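Activating signal cointegrator 1 complex subunit 2 (Homo sapiens, PDB 6YXQ) binds polyubiquitin chains and, as a subunit of the ASCC complex, recruits ASCC3 and ALKBH3 to sites of DNA damage. Local coordinates at residues P6-H17 with E139-G151. Residues are numbered along the deposited sequence; the frame is centred on the assembly and turned at random.
Sequences PALPLDQLQITH and ESKDHFISPSAFG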
ATOM      1  N   PRO B   6     -28.399  12.457 -22.426  1.00166.41           N
ATOM      2  CA  PRO B   6     -27.462  12.989 -21.433  1.00168.73           C
ATOM      3  C   PRO B   6     -26.912  11.898 -20.522  1.00171.26           C
ATOM      4  O   PRO B   6     -27.429  10.780 -20.533  1.00174.46           O
ATOM      5  CB  PRO B   6     -28.322  13.977 -20.649  1.00166.65           C
ATOM      6  CG  PRO B   6     -29.685  13.355 -20.674  1.00168.55           C
ATOM      7  CD  PRO B   6     -29.798  12.585 -21.979  1.00168.55           C
ATOM      8  N   ALA B   7     -25.880  12.221 -19.746  1.00168.25           N
ATOM      9  CA  ALA B   7     -25.259  11.283 -18.818  1.00156.99           C
ATOM     10  C   ALA B   7     -25.653  11.658 -17.395  1.00151.20           C
ATOM     11  O   ALA B   7     -25.433  12.796 -16.964  1.00138.03           O
ATOM     12  CB  ALA B   7     -23.739  11.278 -18.977  1.00149.79           C
ATOM     13  N   LEU B   8     -26.239  10.699 -16.671  1.00150.54           N
ATOM     14  CA  LEU B   8     -26.701  10.905 -15.304  1.00146.47           C
ATOM     15  C   LEU B   8     -25.667  10.374 -14.325  1.00143.19           C
ATOM     16  O   LEU B   8     -25.262   9.206 -14.435  1.00138.39           O
ATOM     17  CB  LEU B   8     -28.041  10.204 -15.083  1.00142.97           C
ATOM     18  CG  LEU B   8     -28.960  10.721 -13.971  1.00128.32           C
ATOM     19  CD1 LEU B   8     -29.254  12.203 -14.149  1.00108.77           C
ATOM     20  CD2 LEU B   8     -30.256   9.913 -13.917  1.00119.28           C
ATOM     21  N   PRO B   9     -25.212  11.188 -13.374  1.00143.86           N
ATOM     22  CA  PRO B   9     -24.215  10.708 -12.413  1.00132.69           C
ATOM     23  C   PRO B   9     -24.776   9.610 -11.525  1.00120.61           C
ATOM     24  O   PRO B   9     -25.975   9.552 -11.241  1.00122.90           O
ATOM     25  CB  PRO B   9     -23.863  11.961 -11.601  1.00135.22           C
ATOM     26  CG  PRO B   9     -25.012  12.882 -11.793  1.00144.04           C
ATOM     27  CD  PRO B   9     -25.551  12.606 -13.164  1.00150.96           C
ATOM     28  N   LEU B  10     -23.866   8.749 -11.065  1.00110.51           N
ATOM     29  CA  LEU B  10     -24.242   7.479 -10.452  1.00 95.98           C
ATOM     30  C   LEU B  10     -25.096   7.665  -9.208  1.00109.83           C
ATOM     31  O   LEU B  10     -26.037   6.896  -8.977  1.00117.00           O
ATOM     32  CB  LEU B  10     -22.982   6.691 -10.106  1.00 97.70           C
ATOM     33  CG  LEU B  10     -23.176   5.325  -9.451  1.00112.66           C
ATOM     34  CD1 LEU B  10     -24.075   4.447 -10.303  1.00118.71           C
ATOM     35  CD2 LEU B  10     -21.828   4.658  -9.226  1.00103.54           C
ATOM     36  N   ASP B  11     -24.774   8.663  -8.379  1.00120.51           N
ATOM     37  CA  ASP B  11     -25.434   8.781  -7.082  1.00123.24           C
ATOM     38  C   ASP B  11     -26.937   8.977  -7.236  1.00119.45           C
ATOM     39  O   ASP B  11     -27.718   8.483  -6.416  1.00122.79           O
ATOM     40  CB  ASP B  11     -24.828   9.931  -6.280  1.00127.65           C
ATOM     41  CG  ASP B  11     -24.583  11.157  -7.126  1.00134.01           C
ATOM     42  OD1 ASP B  11     -25.050  12.253  -6.743  1.00135.72           O
ATOM     43  OD2 ASP B  11     -23.919  11.022  -8.176  1.00128.82           O
ATOM     44  N   GLN B  12     -27.365   9.681  -8.284  1.00114.05           N
ATOM     45  CA  GLN B  12     -28.778   9.964  -8.490  1.00123.30           C
ATOM     46  C   GLN B  12     -29.419   9.111  -9.582  1.00124.16           C
ATOM     47  O   GLN B  12     -30.616   9.271  -9.849  1.00118.76           O
ATOM     48  CB  GLN B  12     -28.982  11.455  -8.795  1.00127.49           C
ATOM     49  CG  GLN B  12     -28.316  11.958 -10.068  1.00128.13           C
ATOM     50  CD  GLN B  12     -28.421  13.471 -10.216  1.00132.33           C
ATOM     51  OE1 GLN B  12     -28.729  14.180  -9.257  1.00130.59           O
ATOM     52  NE2 GLN B  12     -28.167  13.967 -11.421  1.00131.06           N
ATOM     53  N   LEU B  13     -28.671   8.197 -10.200  1.00123.34           N
ATOM     54  CA  LEU B  13     -29.239   7.350 -11.242  1.00130.19           C
ATOM     55  C   LEU B  13     -30.060   6.224 -10.624  1.00128.69           C
ATOM     56  O   LEU B  13     -29.673   5.630  -9.612  1.00112.96           O
ATOM     57  CB  LEU B  13     -28.138   6.772 -12.144  1.00129.46           C
ATOM     58  CG  LEU B  13     -28.602   5.865 -13.296  1.00140.04           C
ATOM     59  CD1 LEU B  13     -27.628   5.961 -14.458  1.00139.21           C
ATOM     60  CD2 LEU B  13     -28.759   4.396 -12.896  1.00152.61           C
ATOM     61  N   GLN B  14     -31.188   5.924 -11.259  1.00140.70           N
ATOM     62  CA  GLN B  14     -32.133   4.926 -10.788  1.00126.49           C
ATOM     63  C   GLN B  14     -32.102   3.706 -11.697  1.00125.91           C
ATOM     64  O   GLN B  14     -32.013   3.837 -12.921  1.00123.93           O
ATOM     65  CB  GLN B  14     -33.550   5.511 -10.744  1.00116.59           C
ATOM     66  CG  GLN B  14     -33.603   6.903 -10.142  1.00120.50           C
ATOM     67  CD  GLN B  14     -33.982   6.875  -8.680  1.00137.21           C
ATOM     68  OE1 GLN B  14     -34.448   5.856  -8.171  1.00148.48           O
ATOM     69  NE2 GLN B  14     -33.764   7.984  -7.990  1.00144.28           N
ATOM     70  N   ILE B  15     -32.159   2.519 -11.093  1.00120.81           N
ATOM     71  CA  ILE B  15     -32.294   1.262 -11.820  1.00116.92           C
ATOM     72  C   ILE B  15     -33.528   0.537 -11.303  1.00124.20           C
ATOM     73  O   ILE B  15     -33.782   0.499 -10.094  1.00124.01           O
ATOM     74  CB  ILE B  15     -31.040   0.369 -11.689  1.00112.04           C
ATOM     75  CG1 ILE B  15     -30.710   0.084 -10.218  1.00 99.36           C
ATOM     76  CG2 ILE B  15     -29.857   0.999 -12.406  1.00114.95           C
ATOM     77  CD1 ILE B  15     -31.065  -1.321  -9.757  1.00 85.91           C
ATOM     78  N   THR B  16     -34.299  -0.035 -12.223  1.00127.73           N
ATOM     79  CA  THR B  16     -35.489  -0.778 -11.844  1.00131.33           C
ATOM     80  C   THR B  16     -35.097  -2.146 -11.300  1.00140.52           C
ATOM     81  O   THR B  16     -34.214  -2.817 -11.843  1.00141.26           O
ATOM     82  CB  THR B  16     -36.443  -0.925 -13.035  1.00131.81           C
ATOM     83  OG1 THR B  16     -36.111  -2.092 -13.797  1.00124.55           O
ATOM     84  CG2 THR B  16     -36.370   0.308 -13.936  1.00129.09           C
ATOM     85  N   HIS B  17     -35.744  -2.546 -10.209  1.00161.01           N
ATOM     86  CA  HIS B  17     -35.466  -3.832  -9.587  1.00164.62           C
ATOM     87  C   HIS B  17     -36.738  -4.358  -8.941  1.00159.02           C
ATOM     88  O   HIS B  17     -37.614  -3.586  -8.541  1.00170.73           O
ATOM     89  CB  HIS B  17     -34.340  -3.724  -8.548  1.00179.52           C
ATOM     90  CG  HIS B  17     -34.812  -3.334  -7.180  1.00189.30           C
ATOM     91  ND1 HIS B  17     -35.521  -2.177  -6.937  1.00193.50           N
ATOM     92  CD2 HIS B  17     -34.670  -3.946  -5.980  1.00189.14           C
ATOM     93  CE1 HIS B  17     -35.799  -2.097  -5.648  1.00193.36           C
ATOM     94  NE2 HIS B  17     -35.292  -3.156  -5.045  1.00192.07           N
ATOM     95  N   GLU B 139     -14.712   8.537 -13.734  1.00103.13           N
ATOM     96  CA  GLU B 139     -14.053   7.434 -14.431  1.00 89.97           C
ATOM     97  C   GLU B 139     -14.074   7.651 -15.940  1.00103.52           C
ATOM     98  O   GLU B 139     -13.064   7.421 -16.617  1.00109.04           O
ATOM     99  CB  GLU B 139     -14.700   6.097 -14.061  1.00 91.69           C
ATOM    100  CG  GLU B 139     -13.873   4.880 -14.484  1.00 97.71           C
ATOM    101  CD  GLU B 139     -14.190   3.618 -13.685  1.00 98.60           C
ATOM    102  OE1 GLU B 139     -14.243   2.526 -14.289  1.00 96.10           O
ATOM    103  OE2 GLU B 139     -14.373   3.715 -12.454  1.00 97.74           O
ATOM    104  N   SER B 140     -15.215   8.092 -16.482  1.00115.75           N
ATOM    105  CA  SER B 140     -15.303   8.658 -17.828  1.00126.08           C
ATOM    106  C   SER B 140     -16.703   9.238 -18.027  1.00128.94           C
ATOM    107  O   SER B 140     -17.539   9.225 -17.118  1.00126.76           O
ATOM    108  CB  SER B 140     -14.976   7.634 -18.920  1.00132.96           C
ATOM    109  OG  SER B 140     -15.875   6.543 -18.907  1.00136.03           O
ATOM    110  N   LYS B 141     -16.958   9.701 -19.261  1.00137.10           N
ATOM    111  CA  LYS B 141     -18.077  10.603 -19.550  1.00139.51           C
ATOM    112  C   LYS B 141     -19.411  10.058 -19.049  1.00127.32           C
ATOM    113  O   LYS B 141     -20.235  10.810 -18.512  1.00121.85           O
ATOM    114  CB  LYS B 141     -18.151  10.872 -21.055  1.00144.17           C
ATOM    115  CG  LYS B 141     -16.796  11.090 -21.726  1.00146.98           C
ATOM    116  CD  LYS B 141     -16.829  10.673 -23.195  1.00144.48           C
ATOM    117  CE  LYS B 141     -15.433  10.380 -23.734  1.00135.17           C
ATOM    118  NZ  LYS B 141     -15.382   9.095 -24.494  1.00126.66           N
ATOM    119  N   ASP B 142     -19.655   8.764 -19.229  1.00126.61           N
ATOM    120  CA  ASP B 142     -20.913   8.200 -18.761  1.00137.30           C
ATOM    121  C   ASP B 142     -20.863   7.843 -17.282  1.00124.05           C
ATOM    122  O   ASP B 142     -21.891   7.907 -16.599  1.00125.81           O
ATOM    123  CB  ASP B 142     -21.271   6.960 -19.583  1.00152.24           C
ATOM    124  CG  ASP B 142     -21.447   7.268 -21.054  1.00158.80           C
ATOM    125  OD1 ASP B 142     -20.601   7.998 -21.614  1.00160.88           O
ATOM    126  OD2 ASP B 142     -22.428   6.778 -21.651  1.00160.43           O
ATOM    127  N   HIS B 143     -19.692   7.485 -16.774  1.00108.44           N
ATOM    128  CA  HIS B 143     -19.553   6.909 -15.442  1.00114.48           C
ATOM    129  C   HIS B 143     -18.831   7.905 -14.541  1.00113.42           C
ATOM    130  O   HIS B 143     -17.602   7.972 -14.518  1.00118.69           O
ATOM    131  CB  HIS B 143     -18.825   5.588 -15.528  1.00122.39           C
ATOM    132  CG  HIS B 143     -19.481   4.611 -16.451  1.00128.24           C
ATOM    133  ND1 HIS B 143     -20.657   3.966 -16.133  1.00129.01           N
ATOM    134  CD2 HIS B 143     -19.139   4.183 -17.690  1.00124.61           C
ATOM    135  CE1 HIS B 143     -21.005   3.173 -17.130  1.00125.01           C
ATOM    136  NE2 HIS B 143     -20.101   3.287 -18.087  1.00123.87           N
ATOM    137  N   PHE B 144     -19.611   8.672 -13.783  1.00100.82           N
ATOM    138  CA  PHE B 144     -19.060   9.712 -12.934  1.00 98.56           C
ATOM    139  C   PHE B 144     -19.981   9.907 -11.740  1.00102.93           C
ATOM    140  O   PHE B 144     -21.116   9.427 -11.726  1.00104.96           O
ATOM    141  CB  PHE B 144     -18.860  11.014 -13.720  1.00100.57           C
ATOM    142  CG  PHE B 144     -20.141  11.694 -14.149  1.00113.50           C
ATOM    143  CD1 PHE B 144     -20.911  11.179 -15.180  1.00112.98           C
ATOM    144  CD2 PHE B 144     -20.549  12.873 -13.542  1.00117.03           C
ATOM    145  CE1 PHE B 144     -22.074  11.812 -15.581  1.00111.67           C
ATOM    146  CE2 PHE B 144     -21.710  13.510 -13.939  1.00121.72           C
ATOM    147  CZ  PHE B 144     -22.473  12.978 -14.961  1.00121.56           C
ATOM    148  N   ILE B 145     -19.476  10.601 -10.722  1.00 96.56           N
ATOM    149  CA  ILE B 145     -20.213  10.811  -9.481  1.00 90.33           C
ATOM    150  C   ILE B 145     -20.202  12.293  -9.137  1.00 98.23           C
ATOM    151  O   ILE B 145     -19.200  12.983  -9.357  1.00101.58           O
ATOM    152  CB  ILE B 145     -19.619   9.982  -8.322  1.00 85.01           C
ATOM    153  CG1 ILE B 145     -19.545   8.502  -8.711  1.00 91.65           C
ATOM    154  CG2 ILE B 145     -20.448  10.160  -7.064  1.00 84.17           C
ATOM    155  CD1 ILE B 145     -19.019   7.592  -7.610  1.00 86.09           C
ATOM    156  N   SER B 146     -21.320  12.779  -8.596  1.00 98.86           N
ATOM    157  CA  SER B 146     -21.424  14.172  -8.181  1.00 97.40           C
ATOM    158  C   SER B 146     -20.338  14.494  -7.157  1.00108.04           C
ATOM    159  O   SER B 146     -20.181  13.761  -6.176  1.00107.61           O
ATOM    160  CB  SER B 146     -22.787  14.476  -7.570  1.00 99.49           C
ATOM    161  OG  SER B 146     -23.820  13.788  -8.252  1.00112.14           O
ATOM    162  N   PRO B 147     -19.602  15.592  -7.328  1.00116.50           N
ATOM    163  CA  PRO B 147     -18.513  15.910  -6.380  1.00115.70           C
ATOM    164  C   PRO B 147     -18.932  15.897  -4.913  1.00129.58           C
ATOM    165  O   PRO B 147     -18.250  15.267  -4.094  1.00121.77           O
ATOM    166  CB  PRO B 147     -18.063  17.298  -6.851  1.00109.83           C
ATOM    167  CG  PRO B 147     -18.407  17.334  -8.310  1.00109.22           C
ATOM    168  CD  PRO B 147     -19.655  16.537  -8.459  1.00116.80           C
ATOM    169  N   SER B 148     -20.041  16.565  -4.558  1.00151.77           N
ATOM    170  CA  SER B 148     -20.469  16.639  -3.156  1.00152.72           C
ATOM    171  C   SER B 148     -20.853  15.275  -2.605  1.00145.48           C
ATOM    172  O   SER B 148     -20.513  14.935  -1.467  1.00155.76           O
ATOM    173  CB  SER B 148     -21.623  17.648  -2.999  1.00152.74           C
ATOM    174  OG  SER B 148     -22.495  17.678  -4.126  1.00153.70           O
ATOM    175  N   ALA B 149     -21.577  14.492  -3.399  1.00126.21           N
ATOM    176  CA  ALA B 149     -21.929  13.138  -2.993  1.00111.68           C
ATOM    177  C   ALA B 149     -20.701  12.229  -2.935  1.00105.80           C
ATOM    178  O   ALA B 149     -20.611  11.333  -2.075  1.00103.64           O
ATOM    179  CB  ALA B 149     -22.967  12.577  -3.958  1.00105.02           C
ATOM    180  N   PHE B 150     -19.746  12.453  -3.837  1.00103.01           N
ATOM    181  CA  PHE B 150     -18.568  11.598  -3.920  1.00 91.01           C
ATOM    182  C   PHE B 150     -17.732  11.692  -2.647  1.00 95.33           C
ATOM    183  O   PHE B 150     -17.359  10.669  -2.060  1.00 89.13           O
ATOM    184  CB  PHE B 150     -17.758  11.978  -5.166  1.00 83.70           C
ATOM    185  CG  PHE B 150     -16.334  11.505  -5.151  1.00 91.09           C
ATOM    186  CD1 PHE B 150     -16.026  10.162  -5.315  1.00 97.22           C
ATOM    187  CD2 PHE B 150     -15.298  12.413  -4.998  1.00 89.70           C
ATOM    188  CE1 PHE B 150     -14.706   9.734  -5.312  1.00 90.52           C
ATOM    189  CE2 PHE B 150     -13.982  11.994  -4.990  1.00 91.13           C
ATOM    190  CZ  PHE B 150     -13.684  10.654  -5.149  1.00 88.72           C
ATOM    191  N   GLY B 151     -17.445  12.915  -2.191  1.00100.25           N
ATOM    192  CA  GLY B 151     -16.645  13.073  -0.986  1.00 97.46           C
ATOM    193  C   GLY B 151     -17.349  12.562   0.257  1.00 91.01           C
ATOM    194  O   GLY B 151     -16.707  12.045   1.182  1.00 84.21           O
TER
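Asp11 OD2 takes the Ser146 N-H, and the Ser146 hydroxyl lies within reach of both carboxylate oxygens. Ser146 N donates to Asp11 OD2 at 3.2 Å, nearly straight (175°) but from above the carboxylate plane. Ser146 OG lies 2.8 Å from Asp11 OD2, and its one proton may go to either oxygen. Ser146 sits at the N-cap position of helix 147-156, so the carboxylate lies at the start of that helix. Ala149 CB, in the first turn, packs 3.5 Å from Asp11 OD1. An alanine here removes the carboxylate and would probably leave Ser146 N without this acceptor and open a gap beside Ala149.

Next to this, Leu10 N donates to Phe144 O at 2.9 Å. The Phe144 ring, with CG between its backbone N and carbonyl carbon (chi1 68°), reaches Pro9. Pro9 CB sits over one face, 3.9 Å from the Phe144 ring centroid, in a CH-pi contact. Ala7 O meets the ring edge, 3.6 Å from Phe144 CZ. Leu10 and Ile145 also pack on Trp82. In this N-terminal part of the protein, residues 7-11 are thus tied to the loop before helix 147-156 and its first turn, and the acidic group probably interacts favourably with the helix dipole.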